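Local coordinates for protein pectate lyase (Erwinia chrysanthemi, PDB 1RU4) that cleaves de-esterified pectin (polygalacturonate) by eliminative lysis, as a pectate lyase built on a parallel beta-helix, at residues C3-S12 with I82-G90. Residues are numbered along the deposited sequence; the frame is centred on the assembly and turned at random.
Sequences CSSDLTSGIS and IYVAAANCG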
ATOM      1  N   CYS A   3       2.188 -19.446   8.903  1.00  6.94           N
ATOM      2  CA  CYS A   3       1.175 -20.307   8.294  1.00  5.80           C
ATOM      3  C   CYS A   3       1.719 -21.238   7.209  1.00  5.91           C
ATOM      4  O   CYS A   3       0.961 -21.718   6.367  1.00  6.12           O
ATOM      5  CB  CYS A   3      -0.003 -19.482   7.745  1.00  7.16           C
ATOM      6  SG  CYS A   3       0.402 -18.045   6.688  1.00  7.86           S
ATOM      7  N   SER A   4       3.017 -21.530   7.263  1.00  7.74           N
ATOM      8  CA  SER A   4       3.643 -22.404   6.267  1.00  7.63           C
ATOM      9  C   SER A   4       3.111 -23.840   6.268  1.00  8.89           C
ATOM     10  O   SER A   4       3.192 -24.529   5.254  1.00  8.81           O
ATOM     11  CB  SER A   4       5.170 -22.407   6.423  1.00  8.93           C
ATOM     12  OG  SER A   4       5.569 -22.933   7.678  1.00 10.52           O
ATOM     13  N   SER A   5       2.553 -24.283   7.393  1.00  7.98           N
ATOM     14  CA  SER A   5       2.015 -25.640   7.488  1.00  9.91           C
ATOM     15  C   SER A   5       0.608 -25.783   6.901  1.00  9.70           C
ATOM     16  O   SER A   5       0.072 -26.889   6.822  1.00 11.50           O
ATOM     17  CB  SER A   5       2.023 -26.119   8.942  1.00 11.20           C
ATOM     18  OG  SER A   5       1.124 -25.365   9.739  1.00 13.93           O
ATOM     19  N   ASP A   6       0.019 -24.663   6.489  1.00  8.35           N
ATOM     20  CA  ASP A   6      -1.330 -24.647   5.932  1.00  8.37           C
ATOM     21  C   ASP A   6      -1.283 -24.610   4.407  1.00  7.37           C
ATOM     22  O   ASP A   6      -0.926 -23.590   3.815  1.00  7.33           O
ATOM     23  CB  ASP A   6      -2.086 -23.422   6.464  1.00  9.90           C
ATOM     24  CG  ASP A   6      -3.579 -23.457   6.160  1.00 12.90           C
ATOM     25  OD1 ASP A   6      -4.042 -24.322   5.390  1.00 16.02           O
ATOM     26  OD2 ASP A   6      -4.295 -22.598   6.708  1.00 14.57           O
ATOM     27  N   LEU A   7      -1.678 -25.717   3.781  1.00  7.19           N
ATOM     28  CA  LEU A   7      -1.685 -25.827   2.322  1.00  7.07           C
ATOM     29  C   LEU A   7      -2.384 -24.652   1.643  1.00  6.77           C
ATOM     30  O   LEU A   7      -1.827 -24.041   0.731  1.00  6.18           O
ATOM     31  CB  LEU A   7      -2.357 -27.135   1.888  1.00  7.54           C
ATOM     32  CG  LEU A   7      -2.540 -27.349   0.381  1.00  9.77           C
ATOM     33  CD1 LEU A   7      -1.189 -27.526  -0.295  1.00  9.16           C
ATOM     34  CD2 LEU A   7      -3.416 -28.567   0.133  1.00  9.67           C
ATOM     35  N   THR A   8      -3.590 -24.328   2.106  1.00  6.98           N
ATOM     36  CA  THR A   8      -4.394 -23.268   1.498  1.00  7.03           C
ATOM     37  C   THR A   8      -4.168 -21.873   2.076  1.00  7.53           C
ATOM     38  O   THR A   8      -4.961 -20.961   1.833  1.00  7.20           O
ATOM     39  CB  THR A   8      -5.895 -23.592   1.558  1.00  7.50           C
ATOM     40  OG1 THR A   8      -6.314 -23.664   2.927  1.00  8.69           O
ATOM     41  CG2 THR A   8      -6.188 -24.918   0.862  1.00  8.62           C
ATOM     42  N   SER A   9      -3.112 -21.723   2.872  1.00  5.89           N
ATOM     43  CA  SER A   9      -2.718 -20.419   3.396  1.00  5.84           C
ATOM     44  C   SER A   9      -3.831 -19.661   4.131  1.00  7.94           C
ATOM     45  O   SER A   9      -3.995 -18.454   3.947  1.00  7.61           O
ATOM     46  CB  SER A   9      -2.161 -19.566   2.252  1.00  7.08           C
ATOM     47  OG  SER A   9      -1.120 -20.256   1.582  1.00  5.54           O
ATOM     48  N   GLY A  10      -4.594 -20.379   4.950  1.00  8.28           N
ATOM     49  CA  GLY A  10      -5.647 -19.755   5.738  1.00 10.17           C
ATOM     50  C   GLY A  10      -7.016 -19.673   5.088  1.00 10.73           C
ATOM     51  O   GLY A  10      -7.984 -19.251   5.725  1.00 13.36           O
ATOM     52  N   ILE A  11      -7.109 -20.102   3.834  1.00  9.40           N
ATOM     53  CA  ILE A  11      -8.353 -20.022   3.074  1.00  9.55           C
ATOM     54  C   ILE A  11      -9.232 -21.270   3.190  1.00 10.19           C
ATOM     55  O   ILE A  11      -8.748 -22.394   3.075  1.00 10.31           O
ATOM     56  CB  ILE A  11      -8.048 -19.741   1.582  1.00  9.82           C
ATOM     57  CG1 ILE A  11      -7.419 -18.352   1.434  1.00 10.39           C
ATOM     58  CG2 ILE A  11      -9.312 -19.867   0.736  1.00  9.39           C
ATOM     59  CD1 ILE A  11      -6.820 -18.088   0.065  1.00 11.37           C
ATOM     60  N   SER A  12     -10.524 -21.055   3.438  1.00 11.87           N
ATOM     61  CA  SER A  12     -11.508 -22.138   3.470  1.00 13.53           C
ATOM     62  C   SER A  12     -12.210 -22.181   2.119  1.00 14.15           C
ATOM     63  O   SER A  12     -12.815 -21.194   1.700  1.00 15.10           O
ATOM     64  CB  SER A  12     -12.542 -21.901   4.575  1.00 15.70           C
ATOM     65  OG  SER A  12     -11.965 -22.027   5.861  1.00 22.28           O
ATOM     66  N   ILE A  82     -13.641 -15.239  -5.174  1.00  7.44           N
ATOM     67  CA  ILE A  82     -12.779 -16.102  -5.975  1.00  7.63           C
ATOM     68  C   ILE A  82     -11.376 -15.894  -5.418  1.00  7.61           C
ATOM     69  O   ILE A  82     -10.833 -14.788  -5.472  1.00  8.11           O
ATOM     70  CB  ILE A  82     -12.796 -15.736  -7.474  1.00  7.58           C
ATOM     71  CG1 ILE A  82     -14.204 -15.915  -8.046  1.00  9.73           C
ATOM     72  CG2 ILE A  82     -11.811 -16.621  -8.230  1.00  9.03           C
ATOM     73  CD1 ILE A  82     -14.339 -15.475  -9.491  1.00 11.02           C
ATOM     74  N   TYR A  83     -10.823 -16.950  -4.834  1.00  6.85           N
ATOM     75  CA  TYR A  83      -9.506 -16.892  -4.207  1.00  7.02           C
ATOM     76  C   TYR A  83      -8.365 -17.234  -5.161  1.00  7.27           C
ATOM     77  O   TYR A  83      -8.458 -18.178  -5.941  1.00  7.36           O
ATOM     78  CB  TYR A  83      -9.444 -17.857  -3.020  1.00  6.76           C
ATOM     79  CG  TYR A  83     -10.417 -17.580  -1.896  1.00  7.92           C
ATOM     80  CD1 TYR A  83     -11.617 -18.286  -1.799  1.00  9.80           C
ATOM     81  CD2 TYR A  83     -10.107 -16.667  -0.888  1.00  7.65           C
ATOM     82  CE1 TYR A  83     -12.481 -18.094  -0.719  1.00 10.62           C
ATOM     83  CE2 TYR A  83     -10.963 -16.468   0.194  1.00  9.51           C
ATOM     84  CZ  TYR A  83     -12.145 -17.186   0.273  1.00 11.13           C
ATOM     85  OH  TYR A  83     -12.980 -17.007   1.354  1.00 15.24           O
ATOM     86  N   VAL A  84      -7.284 -16.461  -5.079  1.00  5.74           N
ATOM     87  CA  VAL A  84      -6.066 -16.724  -5.842  1.00  5.71           C
ATOM     88  C   VAL A  84      -4.936 -16.588  -4.827  1.00  6.25           C
ATOM     89  O   VAL A  84      -4.703 -15.499  -4.298  1.00  5.88           O
ATOM     90  CB  VAL A  84      -5.866 -15.695  -6.989  1.00  5.64           C
ATOM     91  CG1 VAL A  84      -4.575 -15.985  -7.748  1.00  6.73           C
ATOM     92  CG2 VAL A  84      -7.051 -15.727  -7.945  1.00  7.50           C
ATOM     93  N   ALA A  85      -4.253 -17.690  -4.530  1.00  5.70           N
ATOM     94  CA  ALA A  85      -3.234 -17.661  -3.484  1.00  5.67           C
ATOM     95  C   ALA A  85      -2.075 -18.630  -3.663  1.00  5.93           C
ATOM     96  O   ALA A  85      -2.240 -19.732  -4.190  1.00  6.52           O
ATOM     97  CB  ALA A  85      -3.887 -17.881  -2.120  1.00  7.10           C
ATOM     98  N   ALA A  86      -0.895 -18.202  -3.218  1.00  5.72           N
ATOM     99  CA  ALA A  86       0.281 -19.061  -3.209  1.00  5.69           C
ATOM    100  C   ALA A  86       0.138 -20.034  -2.041  1.00  6.33           C
ATOM    101  O   ALA A  86      -0.235 -19.638  -0.935  1.00  5.73           O
ATOM    102  CB  ALA A  86       1.545 -18.224  -3.060  1.00  6.95           C
ATOM    103  N   ALA A  87       0.429 -21.305  -2.298  1.00  5.29           N
ATOM    104  CA  ALA A  87       0.285 -22.360  -1.295  1.00  4.86           C
ATOM    105  C   ALA A  87       1.266 -22.266  -0.133  1.00  4.34           C
ATOM    106  O   ALA A  87       2.362 -21.725  -0.274  1.00  4.94           O
ATOM    107  CB  ALA A  87       0.405 -23.723  -1.960  1.00  5.68           C
ATOM    108  N   ASN A  88       0.855 -22.814   1.012  1.00  4.45           N
ATOM    109  CA  ASN A  88       1.691 -22.889   2.210  1.00  5.26           C
ATOM    110  C   ASN A  88       2.329 -21.559   2.602  1.00  5.09           C
ATOM    111  O   ASN A  88       3.468 -21.516   3.072  1.00  5.98           O
ATOM    112  CB  ASN A  88       2.765 -23.966   2.031  1.00  6.20           C
ATOM    113  CG  ASN A  88       2.183 -25.364   2.001  1.00  7.73           C
ATOM    114  OD1 ASN A  88       2.021 -26.002   3.043  1.00 10.58           O
ATOM    115  ND2 ASN A  88       1.852 -25.843   0.809  1.00  6.20           N
ATOM    116  N   CYS A  89       1.579 -20.477   2.404  1.00  4.95           N
ATOM    117  CA  CYS A  89       2.044 -19.127   2.701  1.00  5.14           C
ATOM    118  C   CYS A  89       3.377 -18.769   2.049  1.00  5.35           C
ATOM    119  O   CYS A  89       4.180 -18.010   2.598  1.00  6.17           O
ATOM    120  CB  CYS A  89       2.040 -18.880   4.212  1.00  5.77           C
ATOM    121  SG  CYS A  89       0.316 -18.746   4.785  1.00  7.46           S
ATOM    122  N   GLY A  90       3.581 -19.321   0.855  1.00  6.09           N
ATOM    123  CA  GLY A  90       4.746 -18.999   0.053  1.00  5.75           C
ATOM    124  C   GLY A  90       4.468 -17.771  -0.799  1.00  5.07           C
ATOM    125  O   GLY A  90       3.548 -16.995  -0.506  1.00  5.27           O
TER
HETATM  126  O   HOH W   1     -11.412 -18.306   3.644  1.00 15.18           O
HETATM  127  O   HOH W   2     -14.698 -19.303   1.689  1.00 22.23           O
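The side chain of Ile11 packs on Tyr83 with both of its branches. From CB, the CG2 branch stands anti to the backbone N and ends above the middle of the ring, 3.5 Å from the Tyr83 ring centroid and 7° off the normal, a CH-pi contact. The other branch runs through Ile11 CG1, 3.9 Å from Tyr83 CD2, to Ile11 CD1, which lies 3.7 Å from both Ala85 CB and Tyr83 CD2. Beyond the ring, two waters join Tyr83 OH to the backbone N and O of Ser12.

Ser9 adds a polar link. Its OG gives a hydrogen bond to Ala86 O (2.7 Å), in the plane of that carbonyl, and accepts one from Cys89 N at 2.8 Å, so one hydroxyl bridges the Ala86 carbonyl and the Cys89 amide, two backbone groups of 82-90. Asn88 N adds a nearly straight bond to Leu7 O (3.0 Å, 168° at the hydrogen). Next to Ser9, the disulfide from Cys3 SG to Cys89 SG, with chi3 at -106°, makes the join covalent.

Strand 82-86 pairs in parallel with strands 50-53 and 117-120. The arrangement is that of an N-terminal segment folded across the outer side of an early coil of a right-handed parallel beta-helix and locked there by a disulfide.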